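Local coordinates for protein linoleate 11-lipoxygenase (Gaeumannomyces graminis, PDB 5FX8) that oxygenates linoleic and alpha-linolenic acids with a catalytic manganese ion, giving 11S- and 13R-hydroperoxy fatty acids, at residues I252-V256 and G257-T261; W271-A274 and K275-N279; Y434-Q437 and N438-A441. All blocks are in the same frame, centred on the assembly; numbering follows the deposited sequence.

Interaction 1 of 3, residues I252-V256 and G257-T261; sequences IKTNV and GVDLT
A beta hairpin joins strand 246-253 to the short edge strand 261-262, and residues 252-261 form its turn end. Lys-253 and Thr-261 face each other as an antiparallel, non-hydrogen-bonded pair, with their CA atoms 4.3 Å apart. Both side chains lie on the same face of the sheet, and Thr-261 OG1 rests against CG of Lys-253. Next to this pair, Thr-254 N donates to Leu-260 O at 3.2 Å. The carbonyl points almost straight at the donor (C=O...N 171°). CG2 of Thr-254 also lies close to this oxygen.

The reversal itself is a type II' beta turn from Val-256 to Asp-259. It is closed by Asp-259 N donating to Val-256 O at 3.0 Å, with the donor above the carbonyl plane. Gly-257 takes the positive phi of 68° at its second position. An ST turn leads into it, sharing Val-256: Thr-254 OG1 accepts from Val-256 N at 3.2 Å in a nearly straight bond. With chi1 74°, the hydroxyl lies between its own backbone N and carbonyl carbon, where Val-256 N can reach it. The same hydroxyl is hydrogen-bonded to a water at 2.7 Å. That water also accepts from Leu-260 N, so it bridges the two arms.

The carboxylate of Asp-259 reaches the first arm. OD1 takes a weak bond from Asn-255 N at 3.2 Å and lies against CE of Lys-253. The lysine chain is extended beyond CG and runs across the carboxylate at a slant. Its NZ makes a long salt bridge to Asp-259 OD2, at 3.9 Å. On the inner side, Ile-252 and Thr-254 pack on helix 268-305. Lys-508 NZ bonds to Thr-261 O.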
loop_
_atom_site.group_PDB
_atom_site.type_symbol
_atom_site.label_atom_id
_atom_site.label_comp_id
_atom_site.label_asym_id
_atom_site.label_seq_id
_atom_site.Cartn_x
_atom_site.Cartn_y
_atom_site.Cartn_z
ATOM N N ILE A 252 8.537 -21.059 21.973
ATOM C CA ILE A 252 9.290 -20.023 21.282
ATOM C C ILE A 252 10.711 -20.050 21.812
ATOM O O ILE A 252 10.924 -19.940 23.018
ATOM C CB ILE A 252 8.661 -18.629 21.476
ATOM C CG1 ILE A 252 7.255 -18.593 20.881
ATOM C CG2 ILE A 252 9.518 -17.550 20.826
ATOM C CD1 ILE A 252 6.516 -17.289 21.085
ATOM N N LYS A 253 11.683 -20.194 20.921
ATOM C CA LYS A 253 13.090 -20.209 21.279
ATOM C C LYS A 253 13.775 -18.987 20.677
ATOM O O LYS A 253 13.716 -18.782 19.461
ATOM C CB LYS A 253 13.748 -21.493 20.780
ATOM C CG LYS A 253 15.031 -21.823 21.467
ATOM C CD LYS A 253 15.789 -22.872 20.736
ATOM C CE LYS A 253 16.996 -23.259 21.516
ATOM N NZ LYS A 253 17.891 -24.008 20.642
ATOM N N THR A 254 14.456 -18.200 21.513
ATOM C CA THR A 254 14.979 -16.907 21.073
ATOM C C THR A 254 16.194 -17.036 20.178
ATOM O O THR A 254 16.439 -16.152 19.352
ATOM C CB THR A 254 15.405 -16.059 22.252
ATOM O OG1 THR A 254 16.628 -16.594 22.757
ATOM C CG2 THR A 254 14.346 -16.063 23.326
ATOM N N ASN A 255 17.005 -18.063 20.382
ATOM C CA ASN A 255 18.226 -18.285 19.617
ATOM C C ASN A 255 19.246 -17.176 19.771
ATOM O O ASN A 255 20.089 -17.008 18.892
ATOM C CB ASN A 255 17.948 -18.459 18.128
ATOM C CG ASN A 255 17.219 -19.716 17.822
ATOM O OD1 ASN A 255 16.210 -19.689 17.138
ATOM N ND2 ASN A 255 17.725 -20.837 18.314
ATOM N N VAL A 256 19.177 -16.388 20.841
ATOM C CA VAL A 256 20.169 -15.361 21.121
ATOM C C VAL A 256 20.450 -15.340 22.616
ATOM O O VAL A 256 19.599 -15.694 23.436
ATOM C CB VAL A 256 19.731 -13.956 20.642
ATOM C CG1 VAL A 256 19.651 -13.919 19.176
ATOM C CG2 VAL A 256 18.405 -13.564 21.239
ATOM N N GLY A 257 21.658 -14.920 22.965
ATOM C CA GLY A 257 22.008 -14.754 24.361
ATOM C C GLY A 257 22.075 -16.093 25.043
ATOM O O GLY A 257 22.722 -17.032 24.581
ATOM N N VAL A 258 21.366 -16.204 26.155
ATOM C CA VAL A 258 21.337 -17.476 26.853
ATOM C C VAL A 258 20.406 -18.477 26.197
ATOM O O VAL A 258 20.416 -19.655 26.587
ATOM C CB VAL A 258 20.931 -17.235 28.311
ATOM C CG1 VAL A 258 21.873 -16.224 28.952
ATOM C CG2 VAL A 258 19.516 -16.756 28.341
ATOM N N ASP A 259 19.583 -18.033 25.236
ATOM C CA ASP A 259 18.836 -18.926 24.355
ATOM C C ASP A 259 17.683 -19.610 25.081
ATOM O O ASP A 259 17.574 -20.835 25.084
ATOM C CB ASP A 259 19.790 -19.956 23.748
ATOM C CG ASP A 259 19.287 -20.525 22.476
ATOM O OD1 ASP A 259 18.069 -20.469 22.257
ATOM O OD2 ASP A 259 20.106 -21.025 21.691
ATOM N N LEU A 260 16.799 -18.836 25.679
ATOM C CA LEU A 260 15.741 -19.451 26.455
ATOM C C LEU A 260 14.625 -19.974 25.549
ATOM O O LEU A 260 14.471 -19.557 24.402
ATOM C CB LEU A 260 15.179 -18.450 27.455
ATOM C CG LEU A 260 16.179 -17.891 28.456
ATOM C CD1 LEU A 260 15.461 -16.973 29.399
ATOM C CD2 LEU A 260 16.792 -19.010 29.206
ATOM N N THR A 261 13.831 -20.889 26.091
ATOM C CA THR A 261 12.663 -21.430 25.409
ATOM C C THR A 261 11.439 -21.146 26.261
ATOM O O THR A 261 11.362 -21.596 27.400
ATOM C CB THR A 261 12.799 -22.936 25.168
ATOM O OG1 THR A 261 14.042 -23.219 24.524
ATOM C CG2 THR A 261 11.698 -23.419 24.266
HETATM O O HOH W 1 16.848 -15.876 25.349
#

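Interaction 2 of 3, residues W271-A274 and K275-N279; sequences WLLA and KIMFN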
loop_
_atom_site.group_PDB
_atom_site.type_symbol
_atom_site.label_atom_id
_atom_site.label_comp_id
_atom_site.label_asym_id
_atom_site.label_seq_id
_atom_site.Cartn_x
_atom_site.Cartn_y
_atom_site.Cartn_z
ATOM N N TRP A 271 5.764 -15.191 28.714
ATOM C CA TRP A 271 5.192 -15.713 27.484
ATOM C C TRP A 271 4.746 -14.581 26.594
ATOM O O TRP A 271 4.974 -14.612 25.381
ATOM C CB TRP A 271 4.023 -16.645 27.772
ATOM C CG TRP A 271 3.241 -17.040 26.549
ATOM C CD1 TRP A 271 1.960 -16.726 26.292
ATOM C CD2 TRP A 271 3.702 -17.796 25.414
ATOM N NE1 TRP A 271 1.564 -17.243 25.078
ATOM C CE2 TRP A 271 2.615 -17.904 24.518
ATOM C CE3 TRP A 271 4.918 -18.392 25.068
ATOM C CZ2 TRP A 271 2.702 -18.575 23.310
ATOM C CZ3 TRP A 271 5.001 -19.075 23.859
ATOM C CH2 TRP A 271 3.902 -19.162 23.000
ATOM N N LEU A 272 4.131 -13.561 27.182
ATOM C CA LEU A 272 3.724 -12.419 26.381
ATOM C C LEU A 272 4.929 -11.775 25.707
ATOM O O LEU A 272 4.876 -11.441 24.519
ATOM C CB LEU A 272 2.963 -11.425 27.244
ATOM C CG LEU A 272 2.560 -10.120 26.574
ATOM C CD1 LEU A 272 1.744 -10.346 25.351
ATOM C CD2 LEU A 272 1.780 -9.283 27.523
ATOM N N LEU A 273 6.049 -11.665 26.427
ATOM C CA LEU A 273 7.242 -11.059 25.849
ATOM C C LEU A 273 7.846 -11.939 24.775
ATOM O O LEU A 273 8.460 -11.436 23.833
ATOM C CB LEU A 273 8.285 -10.777 26.929
ATOM C CG LEU A 273 9.498 -9.983 26.432
ATOM C CD1 LEU A 273 9.048 -8.666 25.884
ATOM C CD2 LEU A 273 10.438 -9.753 27.548
ATOM N N ALA A 274 7.711 -13.249 24.918
ATOM C CA ALA A 274 8.191 -14.134 23.877
ATOM C C ALA A 274 7.396 -13.925 22.602
ATOM O O ALA A 274 7.960 -13.866 21.501
ATOM C CB ALA A 274 8.105 -15.574 24.349
ATOM N N LYS A 275 6.082 -13.783 22.737
ATOM C CA LYS A 275 5.288 -13.534 21.557
ATOM C C LYS A 275 5.630 -12.191 20.951
ATOM O O LYS A 275 5.620 -12.060 19.732
ATOM C CB LYS A 275 3.808 -13.624 21.881
ATOM C CG LYS A 275 3.375 -15.007 22.201
ATOM C CD LYS A 275 1.885 -15.056 22.336
ATOM C CE LYS A 275 1.398 -14.352 23.560
ATOM N NZ LYS A 275 -0.073 -14.351 23.514
ATOM N N ILE A 276 5.956 -11.195 21.771
ATOM C CA ILE A 276 6.359 -9.903 21.229
ATOM C C ILE A 276 7.680 -10.018 20.470
ATOM O O ILE A 276 7.835 -9.448 19.378
ATOM C CB ILE A 276 6.435 -8.841 22.339
ATOM C CG1 ILE A 276 5.048 -8.581 22.922
ATOM C CG2 ILE A 276 6.926 -7.532 21.773
ATOM C CD1 ILE A 276 5.006 -7.539 23.982
ATOM N N MET A 277 8.647 -10.759 21.011
ATOM C CA MET A 277 9.909 -10.906 20.294
ATOM C C MET A 277 9.707 -11.617 18.960
ATOM O O MET A 277 10.273 -11.215 17.928
ATOM C CB MET A 277 10.923 -11.644 21.161
ATOM C CG MET A 277 11.274 -10.893 22.400
ATOM S SD MET A 277 12.583 -11.656 23.372
ATOM C CE MET A 277 11.753 -13.002 24.179
ATOM N N PHE A 278 8.900 -12.673 18.961
ATOM C CA PHE A 278 8.585 -13.338 17.706
ATOM C C PHE A 278 7.897 -12.389 16.745
ATOM O O PHE A 278 8.162 -12.425 15.550
ATOM C CB PHE A 278 7.725 -14.569 17.958
ATOM C CG PHE A 278 7.315 -15.301 16.706
ATOM C CD1 PHE A 278 6.207 -14.910 15.976
ATOM C CD2 PHE A 278 8.009 -16.423 16.295
ATOM C CE1 PHE A 278 5.827 -15.584 14.870
ATOM C CE2 PHE A 278 7.624 -17.109 15.175
ATOM C CZ PHE A 278 6.521 -16.673 14.459
ATOM N N ASN A 279 7.003 -11.539 17.231
ATOM C CA ASN A 279 6.320 -10.660 16.296
ATOM C C ASN A 279 7.272 -9.634 15.689
ATOM O O ASN A 279 7.070 -9.184 14.555
ATOM C CB ASN A 279 5.159 -9.986 16.991
ATOM C CG ASN A 279 4.004 -10.929 17.211
ATOM O OD1 ASN A 279 3.854 -11.911 16.512
ATOM N ND2 ASN A 279 3.184 -10.631 18.190
#
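Trp-271 and Lys-275 meet one helical turn apart near the start of the long helix 268-305. Backbone hydrogen bonds run from each residue to the one four places back. Lys-275 N donates to Trp-271 O at 3.0 Å, and Ile-276 N to Leu-272 O. Met-277 N bonds to Leu-273 O and Phe-278 N to Ala-274 O in the same way. This is regular alpha helix.

The main side-chain contact is a CH-pi interaction. CG of Lys-275 lies over one face of the Trp-271 indole, 4.0 Å from the centroid of the six-membered ring and 23° off its normal. The lysine chain then passes from the six-membered ring toward NE1, and CE reaches NE1 at 3.3 Å. Two torsions set this course. CG of Trp-271 is anti to its backbone N (chi1 170°), and the lysine chain bends at chi3 (-70°).

The remaining side-chain contacts between the two segments are apolar. CG of Leu-272 meets CD1 of Ile-276 at 4.4 Å. CD1 of Leu-273 touches CB of Ile-276, and CG of Leu-273 touches CE of Met-277. The bent methionine chain brings CE back beside CA of Ala-274, at 3.7 Å.

The polar ends share one partner outside the segments. Asp-161 OD1 accepts from Trp-271 NE1 and forms a salt bridge with Lys-275 NZ. The ring of Phe-278 meets the ring of Phe-164, of helix 161-166, at a steep angle.

The buried lysine thus has its methylenes on an aromatic face and its ammonium group at a carboxylate. This pairing probably offsets the cost of burying the charge and would hold both side chains against Asp-161.

Interaction 3 of 3, residues Y434-Q437 and N438-A441; sequences YELQ and NWIA. With NAG (2-acetamido-2-deoxy-beta-D-glucopyranose), chain E.
From Tyr-434 to Ala-441 the backbone is alpha helix, the first two turns of helix 434-444, with Asn-438 N bonded to Tyr-434 O at 2.8 Å and Trp-439 N to Glu-435 O at 2.9 Å. Ile-440 N and Ala-441 N continue the pattern to Leu-436 O and Gln-437 O.

Leu-436 and Trp-439 make the apolar contact. CD1 of the leucine lies in the plane of the indole, at its edge, 3.4 Å from CE3. Both side chains also pack on Leu-463 of helix 460-481, and Trp-439 NE1 is hydrogen-bonded to Val-300 O of helix 268-305.

Other polar groups bind neighbouring parts of the fold. Glu-435 OE2 forms a salt bridge with Arg-59, while the Gln-437 chain bends at chi2 and its amide is held at both ends, OE1 by Leu-457 N and NE2 by Leu-430 O.

Tyr-434 faces the glycan attached to the protein. With chi1 58°, its CG lies between the backbone N and the carbonyl carbon, which sets the ring against the sugar. ND2 of Asn-438 is at the ring edge, 4.4 Å from CD1 of Tyr-434. The sugar covers one ring face: C5 of the N-acetylglucosamine lies above the ring, toward the rim, 3.6 Å from Tyr-434 CD1.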
loop_
_atom_site.group_PDB
_atom_site.type_symbol
_atom_site.label_atom_id
_atom_site.label_comp_id
_atom_site.label_asym_id
_atom_site.label_seq_id
_atom_site.Cartn_x
_atom_site.Cartn_y
_atom_site.Cartn_z
ATOM N N TYR A 434 5.415 -14.918 -32.170
ATOM C CA TYR A 434 6.847 -14.894 -31.921
ATOM C C TYR A 434 7.212 -13.883 -30.844
ATOM O O TYR A 434 8.218 -14.068 -30.153
ATOM C CB TYR A 434 7.622 -14.632 -33.220
ATOM C CG TYR A 434 7.249 -13.352 -33.921
ATOM C CD1 TYR A 434 7.820 -12.158 -33.560
ATOM C CD2 TYR A 434 6.313 -13.346 -34.935
ATOM C CE1 TYR A 434 7.479 -11.025 -34.178
ATOM C CE2 TYR A 434 5.973 -12.222 -35.548
ATOM C CZ TYR A 434 6.553 -11.060 -35.180
ATOM O OH TYR A 434 6.179 -9.917 -35.831
ATOM N N GLU A 435 6.387 -12.859 -30.636
ATOM C CA GLU A 435 6.646 -11.938 -29.534
ATOM C C GLU A 435 6.478 -12.629 -28.187
ATOM O O GLU A 435 7.339 -12.496 -27.317
ATOM C CB GLU A 435 5.746 -10.708 -29.652
ATOM C CG GLU A 435 6.095 -9.838 -30.845
ATOM C CD GLU A 435 5.186 -8.658 -31.041
ATOM O OE1 GLU A 435 4.249 -8.462 -30.274
ATOM O OE2 GLU A 435 5.405 -7.914 -32.005
ATOM N N LEU A 436 5.390 -13.383 -27.996
ATOM C CA LEU A 436 5.214 -14.113 -26.744
ATOM C C LEU A 436 6.336 -15.116 -26.518
ATOM O O LEU A 436 6.887 -15.218 -25.411
ATOM C CB LEU A 436 3.875 -14.838 -26.739
ATOM C CG LEU A 436 3.588 -15.617 -25.465
ATOM C CD1 LEU A 436 3.206 -14.652 -24.400
ATOM C CD2 LEU A 436 2.465 -16.516 -25.752
ATOM N N GLN A 437 6.679 -15.873 -27.554
ATOM C CA GLN A 437 7.752 -16.851 -27.439
ATOM C C GLN A 437 9.086 -16.181 -27.172
ATOM O O GLN A 437 9.923 -16.720 -26.445
ATOM C CB GLN A 437 7.826 -17.700 -28.707
ATOM C CG GLN A 437 6.580 -18.528 -29.029
ATOM C CD GLN A 437 5.982 -19.369 -27.870
ATOM O OE1 GLN A 437 6.679 -19.975 -27.069
ATOM N NE2 GLN A 437 4.674 -19.431 -27.834
ATOM N N ASN A 438 9.302 -14.999 -27.736
ATOM C CA ASN A 438 10.512 -14.255 -27.411
ATOM C C ASN A 438 10.506 -13.819 -25.965
ATOM O O ASN A 438 11.528 -13.898 -25.296
ATOM C CB ASN A 438 10.667 -13.042 -28.311
ATOM C CG ASN A 438 11.132 -13.413 -29.662
ATOM O OD1 ASN A 438 11.523 -14.544 -29.880
ATOM N ND2 ASN A 438 11.082 -12.478 -30.591
ATOM N N TRP A 439 9.373 -13.335 -25.471
ATOM C CA TRP A 439 9.271 -13.009 -24.055
ATOM C C TRP A 439 9.700 -14.181 -23.190
ATOM O O TRP A 439 10.409 -13.998 -22.201
ATOM C CB TRP A 439 7.844 -12.597 -23.733
ATOM C CG TRP A 439 7.569 -12.325 -22.338
ATOM C CD1 TRP A 439 8.435 -11.848 -21.415
ATOM C CD2 TRP A 439 6.325 -12.507 -21.668
ATOM N NE1 TRP A 439 7.809 -11.704 -20.208
ATOM C CE2 TRP A 439 6.511 -12.109 -20.331
ATOM C CE3 TRP A 439 5.071 -12.961 -22.066
ATOM C CZ2 TRP A 439 5.486 -12.151 -19.387
ATOM C CZ3 TRP A 439 4.060 -13.008 -21.131
ATOM C CH2 TRP A 439 4.273 -12.610 -19.803
ATOM N N ILE A 440 9.279 -15.391 -23.537
ATOM C CA ILE A 440 9.605 -16.521 -22.675
ATOM C C ILE A 440 11.089 -16.841 -22.759
ATOM O O ILE A 440 11.751 -17.079 -21.743
ATOM C CB ILE A 440 8.743 -17.735 -23.030
ATOM C CG1 ILE A 440 7.276 -17.338 -23.040
ATOM C CG2 ILE A 440 8.986 -18.846 -22.051
ATOM C CD1 ILE A 440 6.798 -16.843 -21.747
ATOM N N ALA A 441 11.633 -16.843 -23.970
ATOM C CA ALA A 441 13.059 -17.086 -24.132
ATOM C C ALA A 441 13.895 -16.009 -23.430
ATOM O O ALA A 441 14.907 -16.303 -22.792
ATOM C CB ALA A 441 13.373 -17.167 -25.624
HETATM C C1 NAG E . 9.561 -10.092 -37.260
HETATM C C2 NAG E . 9.685 -10.645 -38.686
HETATM C C3 NAG E . 9.485 -12.163 -38.695
HETATM C C4 NAG E . 10.384 -12.830 -37.666
HETATM C C5 NAG E . 10.148 -12.186 -36.313
HETATM C C6 NAG E . 11.027 -12.734 -35.229
HETATM C C7 NAG E . 9.027 -9.215 -40.583
HETATM C C8 NAG E . 7.869 -8.699 -41.394
HETATM N N2 NAG E . 8.712 -10.019 -39.565
HETATM O O3 NAG E . 9.708 -12.686 -40.003
HETATM O O4 NAG E . 10.081 -14.215 -37.560
HETATM O O5 NAG E . 10.431 -10.789 -36.404
HETATM O O6 NAG E . 12.386 -12.492 -35.543
HETATM O O7 NAG E . 10.181 -8.915 -40.836
#

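How the interactions relate
Interactions 1 and 2 adjoin, with centres 12 Å apart. The hairpin of interaction 1 lies on the helix of interaction 2. CD1 of Ile-252 reaches CZ3 of Trp-271 at 3.6 Å, and CG2 of Thr-254 meets CE of Met-277 at 4.1 Å. Interaction 3 is on the opposite side of the chain's centre. Its nearest atoms are about 39 Å from interaction 1 and about 34 Å from interaction 2. Helix 268-305 links the regions: it holds interaction 2 near its start, carries the manganese ligands His-290 and His-294, and meets Trp-439 near its far end. All three contacts lie away from the metal site. Interaction 3 alone touches a glycan.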